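Local coordinates for protein interacting with HSP90 1 (Saccharomyces cerevisiae, PDB 4CHH), which takes part in pre-rRNA processing, is needed for the NOP58-snoRNA interaction, and, as a component of the R2TP complex, recruits Tel2 to Hsp90 in a phosphorylation-dependent way, at residues A[119-122]-A[123-126]; A[75-78]-A[79-82]; A[133-136]-A[137-141]; A[82-86]-A[87-91]. All blocks are in the same frame, centred on the assembly; numbering follows the deposited sequence. Where two conformers were deposited one is given.

From the N terminus the chain of this PIH1 N-terminal domain runs through strands 29-47 and 58-66 before contact 2 (75-82) brings a loop into helix 78-86. Contact 4 (82-91) closes the other end of that helix, shares Phe82 with contact 2 and leads toward strand 95-103. After strand 109-118, contact 1 forms in helix 119-127 and contact 3 in helix 129-147. All four are local and follow in series; none nests in or crosses another. In space they converge: Trp124 of contact 1 meets Phe76 and Trp90, Ile125 meets Leu135 of contact 3, and Ile134 and Trp138 reach Phe82 and Ile85, tying the three helices together.

Contact 1: residues A[119-122]-A[123-126]; sequences SDCS and RWIC
A sulfur-aromatic contact between Cys121 and Trp124 marks the first turns of helix 119-127, next to a set of polar bonds round Ser122. Cys121 SG stands obliquely over the six-membered ring of Trp124, 4.1 Å from its centroid; the nearest ring atom, CZ3, is 3.5 Å from SG. Over one face of the indole lies the carbonyl oxygen of Asp120, which also accepts a hydrogen bond from the backbone N of Trp124 at 3.1 Å, and a weak one from Arg123 N. Ser122 OG serves two partners. It donates to Ser119 O at 2.7 Å, because a chi1 of 85° sets OG between the backbone N and the carbonyl carbon, folded back over the preceding turn. It also accepts from Arg123 NH1 at 3.0 Å, an almost straight bond (171°) lying in the guanidinium plane. To get there the Arg123 chain bends sharply, nearly eclipsed about CB-CG (chi2 8°), and Cys126 SG rests over one face of the guanidinium, toward its rim. Asp120 forms a salt bridge with Lys71, and Ser119 OG is hydrogen-bonded to His65. Trp124 and Ile125 both lean on Leu131 of helix 129-147, while Ser122 and Ile125 pack on Ile117 of strand 109-118 and Ile125 also on Phe38 of strand 29-47.

Contact 2: residues A[75-78]-A[79-82]; sequences DFNA and RIVF
The carbonyl oxygen of Asn77 is gripped by two backbone N-H groups of the helix that follows. Val81 N binds Asn77 O at 2.8 Å, approaching nearly along the C=O axis, and Ile80 N adds a weak bond to the same oxygen. The Asn77 side chain works on the same turn: OD1 receives a weak bond from Arg79 N at 3.4 Å, and a water links the two, donating to Asn77 OD1 at 2.8 Å and accepting from Arg79 N at 3.1 Å. Next along, Phe82 N donates to Ala78 O in a straighter helical bond. On the apolar side the Phe76 ring, its CG anti to the backbone N (chi1 -179°), reaches across to the first turn of the helix and presents its edge to two partners. Its CD1 meets Val81 CG1 at 3.7 Å, and its CE1 lies over one face of the Phe82 ring in an offset edge-to-face pair, centroids 5.7 Å apart and planes at 74°. The Phe82 ring also borders the methyl of Ala78, CE2 to CB 3.6 Å. With a leucine in place of Phe82, the edge of Phe76 would probably lose the aromatic face it points at, and Ala78 CB part of its cover. Beyond the two segments, Phe76 rests on Leu131 and Phe82 on Gln130 and Ile134 of helix 129-147. Asn77 is the N-cap of helix 78-86, and the apolar pair of Phe76, just before the cap, with Val81 in the first turn is the hydrophobic staple that often accompanies such a cap.

Contact 3: residues A[133-136]-A[137-141]; sequences EILV and EWCLE
Ile134 and Trp138, one turn apart in helix 129-147, form a CH-pi contact. The two side chains run alongside each other, and the CG2 methyl of Ile134 sits over the face of the six-membered ring, 3.5 Å from its centroid and only 13° off the ring normal. With chi1 at -72°, CG1 of Ile134 lies beside the backbone N and CG2 is left anti to it, above the indole. Behind this pair the backbone repeats the i to i+4 pattern: Trp138 N donates to Ile134 O at 3.0 Å, and Cys139 N and Leu140 N make like bonds to Leu135 and Val136. Cut back to an alanine, Trp138 would probably leave the Ile134 methyl without the ring it rests on and open a gap toward Ile85. Further out, the indole packs on Ile85 of helix 78-86 and on Glu91 and Ile94, while Leu135, Val136, Cys139 and Leu140 turn to strands 29-47 and 58-66. The partly exposed Glu137 forms a salt bridge with Arg153. On the buried side Val136 CG1 lies alongside Leu140 CD1 at 4.2 Å, and Leu135 CD1 touches Cys139 SG at 3.8 Å.

Contact 4: residues A[82-86]-A[87-91]; sequences FPLII and QNEWE
Trp90 folds back against Leu84 and Ile85, and this side of the turn is the close-packed one. Leu84 CB meets Trp90 CB at 3.6 Å, the two side chains crossing at about a right angle, while Ile85 CG1 touches CE3 of the indole at 3.7 Å and Ile85 CD1 lies near the same ring atom. Trp90 CG is anti to the backbone N (chi1 -165°), which carries the buried ring back against these two side chains; its NE1 is hydrogen-bonded to Val74 O, which helps to fix the rotation of the ring. The main chain makes the reversal through a Schellman motif at the C-terminal end of helix 78-86. Glu89 N donates to Leu84 O at 2.8 Å in a fairly straight bond (166°), and inside it Asn88 N reaches Ile85 O at 3.0 Å from well above the carbonyl plane. The positive phi of Asn88 (61°) lets the chain leave the helix there. One residue earlier Gln87 N still bonds to Pro83 O in the regular i to i+4 way; Pro83 itself, with no N-H to give, kinks the helix. The solvent side is looser. Gln87, Asn88 and Glu89 are exposed, and Glu89 was found in two conformers. Between helix end and loop, a water donates to both Ile85 O, at 3.2 Å, and Trp90 O, at 2.7 Å. Trp90 also packs on Pro72.

Contact 1: residues A[119-122]-A[123-126]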
loop_
_atom_site.group_PDB
_atom_site.type_symbol
_atom_site.label_atom_id
_atom_site.label_comp_id
_atom_site.label_asym_id
_atom_site.label_seq_id
_atom_site.Cartn_x
_atom_site.Cartn_y
_atom_site.Cartn_z
ATOM N N SER A 119 -5.583 7.378 -7.942
ATOM C CA SER A 119 -5.049 8.731 -7.897
ATOM C C SER A 119 -5.966 9.738 -7.160
ATOM O O SER A 119 -5.450 10.616 -6.457
ATOM C CB SER A 119 -4.804 9.197 -9.320
ATOM O OG SER A 119 -3.768 8.392 -9.849
ATOM N N ASP A 120 -7.306 9.613 -7.308
ATOM C CA ASP A 120 -8.248 10.503 -6.606
ATOM C C ASP A 120 -8.158 10.280 -5.102
ATOM O O ASP A 120 -8.112 11.254 -4.355
ATOM C CB ASP A 120 -9.701 10.315 -7.094
ATOM C CG ASP A 120 -9.933 10.671 -8.562
ATOM O OD1 ASP A 120 -9.031 11.299 -9.184
ATOM O OD2 ASP A 120 -11.002 10.321 -9.090
ATOM N N CYS A 121 -8.044 9.009 -4.674
ATOM C CA CYS A 121 -7.911 8.616 -3.262
ATOM C C CYS A 121 -6.612 9.153 -2.667
ATOM O O CYS A 121 -6.612 9.536 -1.504
ATOM C CB CYS A 121 -8.011 7.102 -3.108
ATOM S SG CYS A 121 -9.545 6.402 -3.769
ATOM N N SER A 122 -5.523 9.244 -3.477
ATOM C CA SER A 122 -4.249 9.812 -3.024
ATOM C C SER A 122 -4.411 11.299 -2.689
ATOM O O SER A 122 -3.685 11.812 -1.842
ATOM C CB SER A 122 -3.150 9.599 -4.063
ATOM O OG SER A 122 -3.127 10.591 -5.080
ATOM N N ARG A 123 -5.363 11.991 -3.358
ATOM C CA ARG A 123 -5.636 13.409 -3.103
ATOM C C ARG A 123 -6.506 13.569 -1.852
ATOM O O ARG A 123 -6.308 14.513 -1.101
ATOM C CB ARG A 123 -6.280 14.086 -4.337
ATOM C CG ARG A 123 -5.311 14.311 -5.528
ATOM C CD ARG A 123 -3.958 13.641 -5.338
ATOM N NE ARG A 123 -2.935 14.564 -4.908
ATOM C CZ ARG A 123 -1.714 14.224 -4.512
ATOM N NH1 ARG A 123 -1.358 12.945 -4.450
ATOM N NH2 ARG A 123 -0.854 15.152 -4.148
ATOM N N TRP A 124 -7.444 12.655 -1.616
ATOM C CA TRP A 124 -8.313 12.693 -0.421
ATOM C C TRP A 124 -7.486 12.612 0.857
ATOM O O TRP A 124 -7.776 13.321 1.813
ATOM C CB TRP A 124 -9.309 11.509 -0.419
ATOM C CG TRP A 124 -10.308 11.461 -1.539
ATOM C CD1 TRP A 124 -10.740 12.505 -2.305
ATOM C CD2 TRP A 124 -11.080 10.321 -1.941
ATOM N NE1 TRP A 124 -11.663 12.065 -3.223
ATOM C CE2 TRP A 124 -11.911 10.734 -3.006
ATOM C CE3 TRP A 124 -11.142 8.980 -1.510
ATOM C CZ2 TRP A 124 -12.814 9.867 -3.635
ATOM C CZ3 TRP A 124 -12.050 8.124 -2.123
ATOM C CH2 TRP A 124 -12.844 8.557 -3.202
ATOM N N ILE A 125 -6.461 11.716 0.876
ATOM C CA ILE A 125 -5.646 11.484 2.076
ATOM C C ILE A 125 -4.665 12.666 2.333
ATOM O O ILE A 125 -4.101 12.732 3.423
ATOM C CB ILE A 125 -4.957 10.088 2.072
ATOM C CG1 ILE A 125 -3.950 9.939 0.887
ATOM C CG2 ILE A 125 -6.037 8.989 2.067
ATOM C CD1 ILE A 125 -3.014 8.756 0.942
ATOM N N CYS A 126 -4.522 13.609 1.363
ATOM C CA CYS A 126 -3.743 14.851 1.539
ATOM C C CYS A 126 -4.500 15.817 2.425
ATOM O O CYS A 126 -3.887 16.537 3.208
ATOM C CB CYS A 126 -3.459 15.516 0.198
ATOM S SG CYS A 126 -2.202 14.699 -0.789
#

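Contact 2: residues A[75-78]-A[79-82]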
loop_
_atom_site.group_PDB
_atom_site.type_symbol
_atom_site.label_atom_id
_atom_site.label_comp_id
_atom_site.label_asym_id
_atom_site.label_seq_id
_atom_site.Cartn_x
_atom_site.Cartn_y
_atom_site.Cartn_z
ATOM N N ASP A 75 -18.165 8.933 -2.975
ATOM C CA ASP A 75 -17.194 10.031 -2.931
ATOM C C ASP A 75 -16.805 10.341 -1.482
ATOM O O ASP A 75 -17.649 10.215 -0.597
ATOM C CB ASP A 75 -17.795 11.288 -3.611
ATOM C CG ASP A 75 -16.796 12.405 -3.880
ATOM O OD1 ASP A 75 -15.601 12.091 -4.151
ATOM O OD2 ASP A 75 -17.199 13.589 -3.820
ATOM N N PHE A 76 -15.533 10.728 -1.225
ATOM C CA PHE A 76 -15.109 10.973 0.155
ATOM C C PHE A 76 -15.709 12.248 0.719
ATOM O O PHE A 76 -15.459 13.360 0.254
ATOM C CB PHE A 76 -13.577 10.976 0.373
ATOM C CG PHE A 76 -13.208 11.208 1.834
ATOM C CD1 PHE A 76 -13.495 10.250 2.804
ATOM C CD2 PHE A 76 -12.644 12.411 2.244
ATOM C CE1 PHE A 76 -13.237 10.494 4.160
ATOM C CE2 PHE A 76 -12.361 12.643 3.600
ATOM C CZ PHE A 76 -12.670 11.686 4.548
ATOM N N ASN A 77 -16.490 12.039 1.758
ATOM C CA ASN A 77 -17.118 13.024 2.625
ATOM C C ASN A 77 -17.043 12.387 4.012
ATOM O O ASN A 77 -17.597 11.295 4.203
ATOM C CB ASN A 77 -18.537 13.345 2.162
ATOM C CG ASN A 77 -19.225 14.400 3.005
ATOM O OD1 ASN A 77 -19.433 14.244 4.218
ATOM N ND2 ASN A 77 -19.623 15.488 2.374
ATOM N N ALA A 78 -16.293 13.024 4.944
ATOM C CA ALA A 78 -15.999 12.495 6.286
ATOM C C ALA A 78 -17.239 11.992 7.036
ATOM O O ALA A 78 -17.213 10.894 7.552
ATOM C CB ALA A 78 -15.273 13.547 7.136
ATOM N N ARG A 79 -18.305 12.777 7.074
ATOM C CA ARG A 79 -19.523 12.444 7.840
ATOM C C ARG A 79 -20.277 11.248 7.264
ATOM O O ARG A 79 -20.892 10.510 8.024
ATOM C CB ARG A 79 -20.451 13.679 7.985
ATOM C CG ARG A 79 -19.831 14.833 8.807
ATOM C CD ARG A 79 -19.689 14.611 10.321
ATOM N NE ARG A 79 -18.844 13.459 10.684
ATOM C CZ ARG A 79 -17.513 13.475 10.768
ATOM N NH1 ARG A 79 -16.835 14.588 10.514
ATOM N NH2 ARG A 79 -16.850 12.371 11.093
ATOM N N ILE A 80 -20.173 11.018 5.959
ATOM C CA ILE A 80 -20.795 9.867 5.292
ATOM C C ILE A 80 -19.901 8.636 5.424
ATOM O O ILE A 80 -20.368 7.548 5.738
ATOM C CB ILE A 80 -21.017 10.177 3.774
ATOM C CG1 ILE A 80 -21.917 11.430 3.524
ATOM C CG2 ILE A 80 -21.519 8.934 3.011
ATOM C CD1 ILE A 80 -23.399 11.316 3.955
ATOM N N VAL A 81 -18.600 8.826 5.131
ATOM C CA VAL A 81 -17.650 7.745 4.962
ATOM C C VAL A 81 -17.133 7.116 6.255
ATOM O O VAL A 81 -17.040 5.882 6.283
ATOM C CB VAL A 81 -16.492 8.191 4.030
ATOM C CG1 VAL A 81 -15.285 7.262 4.133
ATOM C CG2 VAL A 81 -16.988 8.307 2.589
ATOM N N PHE A 82 -16.788 7.895 7.294
ATOM C CA PHE A 82 -16.244 7.266 8.515
ATOM C C PHE A 82 -17.247 6.254 9.129
ATOM O O PHE A 82 -16.828 5.141 9.446
ATOM C CB PHE A 82 -15.735 8.297 9.533
ATOM C CG PHE A 82 -14.478 8.987 9.025
ATOM C CD1 PHE A 82 -13.401 8.247 8.541
ATOM C CD2 PHE A 82 -14.364 10.373 9.049
ATOM C CE1 PHE A 82 -12.234 8.882 8.077
ATOM C CE2 PHE A 82 -13.195 11.009 8.589
ATOM C CZ PHE A 82 -12.136 10.255 8.112
HETATM O O HOH W 1 -18.003 15.727 6.183
#

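Contact 3: residues A[133-136]-A[137-141]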
loop_
_atom_site.group_PDB
_atom_site.type_symbol
_atom_site.label_atom_id
_atom_site.label_comp_id
_atom_site.label_asym_id
_atom_site.label_seq_id
_atom_site.Cartn_x
_atom_site.Cartn_y
_atom_site.Cartn_z
ATOM N N GLU A 133 -4.469 8.247 8.113
ATOM C CA GLU A 133 -4.106 7.254 9.137
ATOM C C GLU A 133 -4.743 5.891 8.862
ATOM O O GLU A 133 -4.094 4.869 9.038
ATOM C CB GLU A 133 -4.578 7.717 10.532
ATOM C CG GLU A 133 -3.650 8.713 11.203
ATOM C CD GLU A 133 -4.346 9.647 12.182
ATOM O OE1 GLU A 133 -5.459 9.308 12.653
ATOM O OE2 GLU A 133 -3.777 10.725 12.469
ATOM N N ILE A 134 -6.042 5.886 8.519
ATOM C CA ILE A 134 -6.769 4.650 8.197
ATOM C C ILE A 134 -6.159 4.016 6.913
ATOM O O ILE A 134 -6.000 2.790 6.846
ATOM C CB ILE A 134 -8.268 4.997 8.044
ATOM C CG1 ILE A 134 -8.910 5.312 9.430
ATOM C CG2 ILE A 134 -9.044 3.916 7.314
ATOM C CD1 ILE A 134 -10.337 5.962 9.341
ATOM N N LEU A 135 -5.798 4.849 5.921
ATOM C CA LEU A 135 -5.225 4.320 4.681
ATOM C C LEU A 135 -3.864 3.634 4.994
ATOM O O LEU A 135 -3.577 2.559 4.460
ATOM C CB LEU A 135 -5.099 5.453 3.617
ATOM C CG LEU A 135 -4.508 5.141 2.189
ATOM C CD1 LEU A 135 -2.988 5.173 2.192
ATOM C CD2 LEU A 135 -5.065 3.830 1.575
ATOM N N VAL A 136 -3.044 4.252 5.861
ATOM C CA VAL A 136 -1.739 3.685 6.256
ATOM C C VAL A 136 -1.943 2.294 6.903
ATOM O O VAL A 136 -1.198 1.372 6.587
ATOM C CB VAL A 136 -0.982 4.674 7.185
ATOM C CG1 VAL A 136 0.111 3.968 8.008
ATOM C CG2 VAL A 136 -0.390 5.813 6.357
ATOM N N GLU A 137 -2.949 2.165 7.819
ATOM C CA GLU A 137 -3.309 0.914 8.466
ATOM C C GLU A 137 -3.725 -0.144 7.418
ATOM O O GLU A 137 -3.278 -1.290 7.513
ATOM C CB GLU A 137 -4.453 1.161 9.496
ATOM C CG GLU A 137 -4.949 -0.117 10.184
ATOM C CD GLU A 137 -3.910 -0.938 10.932
ATOM O OE1 GLU A 137 -2.932 -0.355 11.454
ATOM O OE2 GLU A 137 -4.049 -2.179 10.953
ATOM N N TRP A 138 -4.557 0.248 6.411
ATOM C CA TRP A 138 -4.994 -0.637 5.312
ATOM C C TRP A 138 -3.819 -1.148 4.481
ATOM O O TRP A 138 -3.832 -2.312 4.066
ATOM C CB TRP A 138 -5.975 0.070 4.394
ATOM C CG TRP A 138 -7.361 0.197 4.961
ATOM C CD1 TRP A 138 -7.947 -0.605 5.903
ATOM C CD2 TRP A 138 -8.333 1.186 4.614
ATOM N NE1 TRP A 138 -9.215 -0.156 6.186
ATOM C CE2 TRP A 138 -9.503 0.908 5.367
ATOM C CE3 TRP A 138 -8.364 2.237 3.680
ATOM C CZ2 TRP A 138 -10.678 1.653 5.225
ATOM C CZ3 TRP A 138 -9.510 3.019 3.593
ATOM C CH2 TRP A 138 -10.645 2.730 4.362
ATOM N N CYS A 139 -2.811 -0.275 4.239
ATOM C CA CYS A 139 -1.583 -0.636 3.517
ATOM C C CYS A 139 -0.788 -1.657 4.316
ATOM O O CYS A 139 -0.345 -2.644 3.743
ATOM C CB CYS A 139 -0.744 0.601 3.196
ATOM S SG CYS A 139 -1.480 1.664 1.942
ATOM N N LEU A 140 -0.652 -1.459 5.643
ATOM C CA LEU A 140 0.035 -2.415 6.501
ATOM C C LEU A 140 -0.690 -3.758 6.492
ATOM O O LEU A 140 -0.050 -4.787 6.336
ATOM C CB LEU A 140 0.144 -1.891 7.945
ATOM C CG LEU A 140 1.069 -0.685 8.151
ATOM C CD1 LEU A 140 0.677 0.087 9.398
ATOM C CD2 LEU A 140 2.523 -1.099 8.184
ATOM N N GLU A 141 -2.029 -3.748 6.651
ATOM C CA GLU A 141 -2.821 -4.985 6.615
ATOM C C GLU A 141 -2.699 -5.682 5.270
ATOM O O GLU A 141 -2.655 -6.909 5.229
ATOM C CB GLU A 141 -4.309 -4.698 6.902
ATOM C CG GLU A 141 -4.549 -4.247 8.335
ATOM C CD GLU A 141 -5.968 -3.823 8.702
ATOM O OE1 GLU A 141 -6.732 -3.380 7.812
ATOM O OE2 GLU A 141 -6.290 -3.867 9.909
#

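Contact 4: residues A[82-86]-A[87-91]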
loop_
_atom_site.group_PDB
_atom_site.type_symbol
_atom_site.label_atom_id
_atom_site.label_comp_id
_atom_site.label_asym_id
_atom_site.label_seq_id
_atom_site.Cartn_x
_atom_site.Cartn_y
_atom_site.Cartn_z
ATOM N N PHE A 82 -16.788 7.895 7.294
ATOM C CA PHE A 82 -16.244 7.266 8.515
ATOM C C PHE A 82 -17.247 6.254 9.129
ATOM O O PHE A 82 -16.828 5.141 9.446
ATOM C CB PHE A 82 -15.735 8.297 9.533
ATOM C CG PHE A 82 -14.478 8.987 9.025
ATOM C CD1 PHE A 82 -13.401 8.247 8.541
ATOM C CD2 PHE A 82 -14.364 10.373 9.049
ATOM C CE1 PHE A 82 -12.234 8.882 8.077
ATOM C CE2 PHE A 82 -13.195 11.009 8.589
ATOM C CZ PHE A 82 -12.136 10.255 8.112
ATOM N N PRO A 83 -18.570 6.538 9.191
ATOM C CA PRO A 83 -19.508 5.507 9.652
ATOM C C PRO A 83 -19.507 4.270 8.734
ATOM O O PRO A 83 -19.559 3.161 9.242
ATOM C CB PRO A 83 -20.855 6.242 9.613
ATOM C CG PRO A 83 -20.482 7.679 9.871
ATOM C CD PRO A 83 -19.286 7.807 8.954
ATOM N N LEU A 84 -19.377 4.454 7.401
ATOM C CA LEU A 84 -19.310 3.332 6.437
ATOM C C LEU A 84 -18.053 2.486 6.634
ATOM O O LEU A 84 -18.109 1.268 6.471
ATOM C CB LEU A 84 -19.365 3.820 4.983
ATOM C CG LEU A 84 -20.681 4.386 4.488
ATOM C CD1 LEU A 84 -20.505 4.950 3.093
ATOM C CD2 LEU A 84 -21.812 3.315 4.522
ATOM N N ILE A 85 -16.932 3.134 7.021
ATOM C CA ILE A 85 -15.682 2.417 7.301
ATOM C C ILE A 85 -15.890 1.512 8.520
ATOM O O ILE A 85 -15.544 0.338 8.453
ATOM C CB ILE A 85 -14.495 3.389 7.481
ATOM C CG1 ILE A 85 -14.128 4.034 6.117
ATOM C CG2 ILE A 85 -13.264 2.660 8.176
ATOM C CD1 ILE A 85 -13.002 5.163 6.204
ATOM N N ILE A 86 -16.519 2.038 9.592
ATOM C CA ILE A 86 -16.833 1.265 10.813
ATOM C C ILE A 86 -17.765 0.090 10.438
ATOM O O ILE A 86 -17.588 -1.019 10.941
ATOM C CB ILE A 86 -17.445 2.188 11.912
ATOM C CG1 ILE A 86 -16.366 3.107 12.515
ATOM C CG2 ILE A 86 -18.226 1.409 13.030
ATOM C CD1 ILE A 86 -16.939 4.440 13.050
ATOM N N GLN A 87 -18.683 0.318 9.498
ATOM C CA GLN A 87 -19.630 -0.728 9.050
ATOM C C GLN A 87 -19.014 -1.722 8.050
ATOM O O GLN A 87 -19.744 -2.606 7.580
ATOM C CB GLN A 87 -20.859 -0.085 8.407
ATOM C CG GLN A 87 -21.728 0.752 9.367
ATOM C CD GLN A 87 -22.720 1.620 8.607
ATOM O OE1 GLN A 87 -23.081 1.356 7.451
ATOM N NE2 GLN A 87 -23.123 2.720 9.203
ATOM N N ASN A 88 -17.703 -1.533 7.653
ATOM C CA ASN A 88 -16.998 -2.353 6.647
ATOM C C ASN A 88 -17.686 -2.276 5.287
ATOM O O ASN A 88 -17.676 -3.252 4.522
ATOM C CB ASN A 88 -16.878 -3.822 7.093
ATOM C CG ASN A 88 -15.993 -4.020 8.278
ATOM O OD1 ASN A 88 -14.894 -3.476 8.365
ATOM N ND2 ASN A 88 -16.450 -4.822 9.209
ATOM N N GLU A 89 -18.261 -1.103 4.983
ATOM C CA GLU A 89 -18.977 -0.879 3.733
ATOM C C GLU A 89 -18.229 0.080 2.810
ATOM O O GLU A 89 -18.674 0.323 1.685
ATOM C CB GLU A 89 -20.394 -0.360 4.039
ATOM C CG GLU A 89 -21.345 -1.494 4.370
ATOM C CD GLU A 89 -22.740 -1.054 4.771
ATOM O OE1 GLU A 89 -23.427 -0.402 3.951
ATOM O OE2 GLU A 89 -23.158 -1.394 5.901
ATOM N N TRP A 90 -17.058 0.587 3.251
ATOM C CA TRP A 90 -16.280 1.490 2.421
ATOM C C TRP A 90 -14.796 1.272 2.677
ATOM O O TRP A 90 -14.371 1.168 3.825
ATOM C CB TRP A 90 -16.669 2.945 2.743
ATOM C CG TRP A 90 -16.227 3.992 1.766
ATOM C CD1 TRP A 90 -17.018 4.617 0.844
ATOM C CD2 TRP A 90 -14.962 4.692 1.750
ATOM N NE1 TRP A 90 -16.300 5.587 0.186
ATOM C CE2 TRP A 90 -15.035 5.660 0.727
ATOM C CE3 TRP A 90 -13.756 4.563 2.476
ATOM C CZ2 TRP A 90 -13.981 6.551 0.459
ATOM C CZ3 TRP A 90 -12.703 5.418 2.189
ATOM C CH2 TRP A 90 -12.819 6.402 1.194
ATOM N N GLU A 91 -14.004 1.296 1.602
ATOM C CA GLU A 91 -12.552 1.149 1.684
ATOM C C GLU A 91 -11.898 1.743 0.477
ATOM O O GLU A 91 -12.478 1.736 -0.599
ATOM C CB GLU A 91 -12.189 -0.351 1.778
ATOM C CG GLU A 91 -10.796 -0.608 2.328
ATOM C CD GLU A 91 -10.580 -1.926 3.044
ATOM O OE1 GLU A 91 -11.429 -2.301 3.884
ATOM O OE2 GLU A 91 -9.512 -2.541 2.830
HETATM O O HOH W 2 -14.066 -0.607 5.827
#